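Local atomic coordinates of LRR receptor-like serine/threonine-protein kinase RGI3 (Arabidopsis thaliana, PDB entry 5HZ0), a protein that acts as a cell-surface receptor for RGF peptide hormones, which maintain the root stem cell niche, and pairs with SERK co-receptors once the peptide is bound. Residues Ile596-Asn607 with Asp618-Asn629. The protein carries 5 engineered substitutions. Sequence-based numbering, arbitrary orientation.
Sequences ISYNDFSGDLPN and DLASNRGLYISN
Ser602 to Leu605 runs parallel to Gly624 to Ile627 as a short two-stranded sheet, bonded alternately through Gly603 N to Gly624 O (2.9 Å), Tyr626 N to Gly603 O, Leu605 N to Tyr626 O and Ser628 N to Leu605 O. Just before it, Phe601 O takes both Arg623 N and Gly624 N. Asn622 reaches into the turn Ile596 to Phe601: its ND2 donates to Ile596 O (3.2 Å) from above the carbonyl plane and also to Asp618 O, while OD1 accepts a weak bond from Phe601 N. With an alanine here, the link between Ile596 O and Asp618 O would probably be lost, and Phe601 N would lose its weak acceptor. Ser621 OG, held between its own backbone N and carbonyl carbon (chi1 56°), faces Tyr598 N and receives an almost straight bond from it (2.8 Å), and Ser621 CB sits over the centre of the Tyr598 ring. Asp604 CB lies over one face of the Tyr626 ring, toward its rim, and Asp604 OD2 accepts from Ser628 OG (2.7 Å) on its anti lone pair. On the other side of the sheet, Leu605 CD2 meets Leu625 CD2 (4.0 Å) and Leu605 CD1 meets Leu619 CD2. The contact closes the C-terminal end of the receptor's extracellular leucine-rich-repeat solenoid, beyond strand 593-595, with Phe611 of helix 609-613 against Leu605 and Pro606.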
loop_
_atom_site.group_PDB
_atom_site.type_symbol
_atom_site.label_atom_id
_atom_site.label_comp_id
_atom_site.label_asym_id
_atom_site.label_seq_id
_atom_site.Cartn_x
_atom_site.Cartn_y
_atom_site.Cartn_z
ATOM N N ILE A 596 32.881 0.110 24.223
ATOM C CA ILE A 596 33.510 0.697 25.419
ATOM C C ILE A 596 34.803 1.512 25.203
ATOM O O ILE A 596 35.456 1.911 26.166
ATOM C CB ILE A 596 33.691 -0.331 26.570
ATOM C CG1 ILE A 596 34.353 -1.631 26.070
ATOM C CG2 ILE A 596 32.354 -0.650 27.222
ATOM C CD1 ILE A 596 35.766 -1.494 25.602
ATOM N N SER A 597 35.193 1.690 23.950
ATOM C CA SER A 597 36.478 2.281 23.597
ATOM C C SER A 597 36.635 3.741 24.003
ATOM O O SER A 597 35.665 4.427 24.285
ATOM C CB SER A 597 36.723 2.142 22.096
ATOM O OG SER A 597 35.957 3.083 21.367
ATOM N N TYR A 598 37.877 4.198 24.047
ATOM C CA TYR A 598 38.215 5.552 24.487
ATOM C C TYR A 598 37.560 5.934 25.808
ATOM O O TYR A 598 36.868 6.932 25.909
ATOM C CB TYR A 598 37.971 6.581 23.387
ATOM C CG TYR A 598 38.779 6.291 22.147
ATOM C CD1 TYR A 598 40.070 6.805 21.987
ATOM C CD2 TYR A 598 38.269 5.464 21.145
ATOM C CE1 TYR A 598 40.821 6.516 20.845
ATOM C CE2 TYR A 598 39.001 5.174 20.014
ATOM C CZ TYR A 598 40.274 5.705 19.867
ATOM O OH TYR A 598 40.995 5.408 18.735
ATOM N N ASN A 599 37.772 5.095 26.811
ATOM C CA ASN A 599 37.384 5.406 28.168
ATOM C C ASN A 599 38.571 5.139 29.074
ATOM O O ASN A 599 39.670 4.848 28.604
ATOM C CB ASN A 599 36.161 4.587 28.607
ATOM C CG ASN A 599 34.833 5.274 28.275
ATOM O OD1 ASN A 599 34.484 6.296 28.874
ATOM N ND2 ASN A 599 34.076 4.695 27.341
ATOM N N ASP A 600 38.356 5.306 30.371
ATOM C CA ASP A 600 39.351 5.001 31.398
ATOM C C ASP A 600 39.176 3.632 32.076
ATOM O O ASP A 600 39.618 3.458 33.197
ATOM C CB ASP A 600 39.493 6.144 32.405
ATOM C CG ASP A 600 40.082 7.401 31.778
ATOM O OD1 ASP A 600 41.106 7.291 31.069
ATOM O OD2 ASP A 600 39.515 8.501 31.986
ATOM N N PHE A 601 38.392 2.742 31.470
ATOM C CA PHE A 601 38.146 1.401 32.015
ATOM C C PHE A 601 39.436 0.597 32.230
ATOM O O PHE A 601 40.432 0.779 31.535
ATOM C CB PHE A 601 37.221 0.578 31.092
ATOM C CG PHE A 601 35.816 1.108 30.968
ATOM C CD1 PHE A 601 35.030 1.336 32.088
ATOM C CD2 PHE A 601 35.269 1.350 29.712
ATOM C CE1 PHE A 601 33.727 1.809 31.950
ATOM C CE2 PHE A 601 33.970 1.825 29.572
ATOM C CZ PHE A 601 33.201 2.055 30.686
ATOM N N SER A 602 39.394 -0.298 33.210
ATOM C CA SER A 602 40.519 -1.162 33.529
ATOM C C SER A 602 39.989 -2.411 34.212
ATOM O O SER A 602 38.889 -2.395 34.757
ATOM C CB SER A 602 41.517 -0.441 34.441
ATOM O OG SER A 602 41.154 -0.564 35.794
ATOM N N GLY A 603 40.783 -3.478 34.225
ATOM C CA GLY A 603 40.322 -4.756 34.740
ATOM C C GLY A 603 40.192 -5.844 33.691
ATOM O O GLY A 603 40.333 -5.608 32.477
ATOM N N ASP A 604 39.977 -7.064 34.158
ATOM C CA ASP A 604 39.907 -8.184 33.236
ATOM C C ASP A 604 38.495 -8.584 32.839
ATOM O O ASP A 604 37.572 -8.503 33.640
ATOM C CB ASP A 604 40.651 -9.399 33.772
ATOM C CG ASP A 604 39.995 -9.991 34.979
ATOM O OD1 ASP A 604 39.596 -9.227 35.877
ATOM O OD2 ASP A 604 39.881 -11.226 35.030
ATOM N N LEU A 605 38.364 -9.043 31.597
ATOM C CA LEU A 605 37.108 -9.508 31.042
ATOM C C LEU A 605 37.246 -10.997 30.796
ATOM O O LEU A 605 38.324 -11.471 30.405
ATOM C CB LEU A 605 36.853 -8.831 29.697
ATOM C CG LEU A 605 37.195 -7.354 29.588
ATOM C CD1 LEU A 605 37.263 -6.938 28.141
ATOM C CD2 LEU A 605 36.151 -6.577 30.327
ATOM N N PRO A 606 36.144 -11.741 30.998
ATOM C CA PRO A 606 36.188 -13.204 30.898
ATOM C C PRO A 606 36.471 -13.637 29.472
ATOM O O PRO A 606 36.165 -12.882 28.553
ATOM C CB PRO A 606 34.774 -13.632 31.320
ATOM C CG PRO A 606 33.927 -12.414 31.133
ATOM C CD PRO A 606 34.814 -11.247 31.401
ATOM N N ASN A 607 37.015 -14.835 29.284
ATOM C CA ASN A 607 37.265 -15.300 27.932
ATOM C C ASN A 607 35.979 -15.989 27.502
ATOM O O ASN A 607 35.684 -17.125 27.887
ATOM C CB ASN A 607 38.416 -16.305 27.940
ATOM C CG ASN A 607 39.067 -16.472 26.577
ATOM O OD1 ASN A 607 38.510 -16.080 25.554
ATOM N ND2 ASN A 607 40.259 -17.070 26.562
ATOM N N ASP A 618 39.857 -1.520 20.775
ATOM C CA ASP A 618 38.899 -1.023 21.766
ATOM C C ASP A 618 39.421 -1.151 23.187
ATOM O O ASP A 618 39.154 -0.281 24.020
ATOM C CB ASP A 618 37.580 -1.775 21.666
ATOM C CG ASP A 618 36.654 -1.177 20.646
ATOM O OD1 ASP A 618 37.156 -0.500 19.723
ATOM O OD2 ASP A 618 35.423 -1.371 20.773
ATOM N N LEU A 619 40.145 -2.241 23.466
ATOM C CA LEU A 619 40.761 -2.426 24.774
ATOM C C LEU A 619 42.032 -1.589 24.867
ATOM O O LEU A 619 42.474 -1.231 25.956
ATOM C CB LEU A 619 41.110 -3.895 25.032
ATOM C CG LEU A 619 40.096 -5.000 24.728
ATOM C CD1 LEU A 619 40.639 -6.329 25.224
ATOM C CD2 LEU A 619 38.739 -4.713 25.343
ATOM N N ALA A 620 42.624 -1.281 23.721
ATOM C CA ALA A 620 43.889 -0.554 23.712
ATOM C C ALA A 620 43.701 0.945 23.996
ATOM O O ALA A 620 44.642 1.624 24.426
ATOM C CB ALA A 620 44.624 -0.785 22.392
ATOM N N SER A 621 42.482 1.446 23.774
ATOM C CA SER A 621 42.161 2.852 24.036
ATOM C C SER A 621 41.707 3.112 25.472
ATOM O O SER A 621 41.425 4.250 25.841
ATOM C CB SER A 621 41.105 3.379 23.050
ATOM O OG SER A 621 39.930 2.589 23.089
ATOM N N ASN A 622 41.613 2.053 26.265
ATOM C CA ASN A 622 41.267 2.177 27.676
ATOM C C ASN A 622 42.488 2.249 28.610
ATOM O O ASN A 622 43.601 2.495 28.170
ATOM C CB ASN A 622 40.288 1.080 28.103
ATOM C CG ASN A 622 38.870 1.380 27.689
ATOM O OD1 ASN A 622 38.153 2.114 28.378
ATOM N ND2 ASN A 622 38.448 0.812 26.561
ATOM N N ARG A 623 42.264 2.082 29.907
ATOM C CA ARG A 623 43.335 2.232 30.876
ATOM C C ARG A 623 44.028 0.906 31.219
ATOM O O ARG A 623 45.231 0.785 31.077
ATOM C CB ARG A 623 42.807 2.917 32.138
ATOM C CG ARG A 623 43.856 3.186 33.179
ATOM C CD ARG A 623 43.230 3.731 34.440
ATOM N NE ARG A 623 42.639 5.056 34.256
ATOM C CZ ARG A 623 41.866 5.653 35.163
ATOM N NH1 ARG A 623 41.586 5.038 36.312
ATOM N NH2 ARG A 623 41.363 6.860 34.925
ATOM N N GLY A 624 43.277 -0.014 31.806
ATOM C CA GLY A 624 43.687 -1.387 32.081
ATOM C C GLY A 624 42.973 -2.611 31.519
ATOM O O GLY A 624 42.945 -3.607 32.225
ATOM N N LEU A 625 42.269 -2.545 30.393
ATOM C CA LEU A 625 41.399 -3.676 30.015
ATOM C C LEU A 625 42.125 -4.859 29.391
ATOM O O LEU A 625 42.974 -4.679 28.520
ATOM C CB LEU A 625 40.267 -3.233 29.076
ATOM C CG LEU A 625 39.060 -2.518 29.685
ATOM C CD1 LEU A 625 38.033 -2.220 28.609
ATOM C CD2 LEU A 625 38.444 -3.360 30.788
ATOM N N TYR A 626 41.796 -6.077 29.817
ATOM C CA TYR A 626 42.406 -7.236 29.151
ATOM C C TYR A 626 41.574 -8.500 29.296
ATOM O O TYR A 626 40.871 -8.650 30.281
ATOM C CB TYR A 626 43.826 -7.492 29.691
ATOM C CG TYR A 626 43.855 -7.944 31.125
ATOM C CD1 TYR A 626 43.668 -7.033 32.160
ATOM C CD2 TYR A 626 44.041 -9.284 31.451
ATOM C CE1 TYR A 626 43.681 -7.440 33.473
ATOM C CE2 TYR A 626 44.056 -9.699 32.771
ATOM C CZ TYR A 626 43.883 -8.771 33.772
ATOM O OH TYR A 626 43.885 -9.162 35.078
ATOM N N ILE A 627 41.682 -9.419 28.340
ATOM C CA ILE A 627 41.000 -10.700 28.463
ATOM C C ILE A 627 41.806 -11.663 29.343
ATOM O O ILE A 627 42.994 -11.868 29.134
ATOM C CB ILE A 627 40.698 -11.355 27.086
ATOM C CG1 ILE A 627 39.363 -10.860 26.511
ATOM C CG2 ILE A 627 40.586 -12.865 27.234
ATOM C CD1 ILE A 627 39.405 -9.532 25.769
ATOM N N SER A 628 41.162 -12.259 30.334
ATOM C CA SER A 628 41.873 -13.191 31.193
ATOM C C SER A 628 41.293 -14.592 31.070
ATOM O O SER A 628 40.148 -14.761 30.665
ATOM C CB SER A 628 41.810 -12.737 32.652
ATOM O OG SER A 628 40.606 -13.167 33.268
ATOM N N ASN A 629 42.092 -15.595 31.413
ATOM C CA ASN A 629 41.611 -16.969 31.457
ATOM C C ASN A 629 41.389 -17.438 32.882
ATOM O O ASN A 629 42.288 -17.346 33.722
ATOM C CB ASN A 629 42.587 -17.908 30.760
ATOM C CG ASN A 629 42.666 -17.656 29.274
ATOM O OD1 ASN A 629 41.746 -17.997 28.527
ATOM N ND2 ASN A 629 43.764 -17.049 28.831
#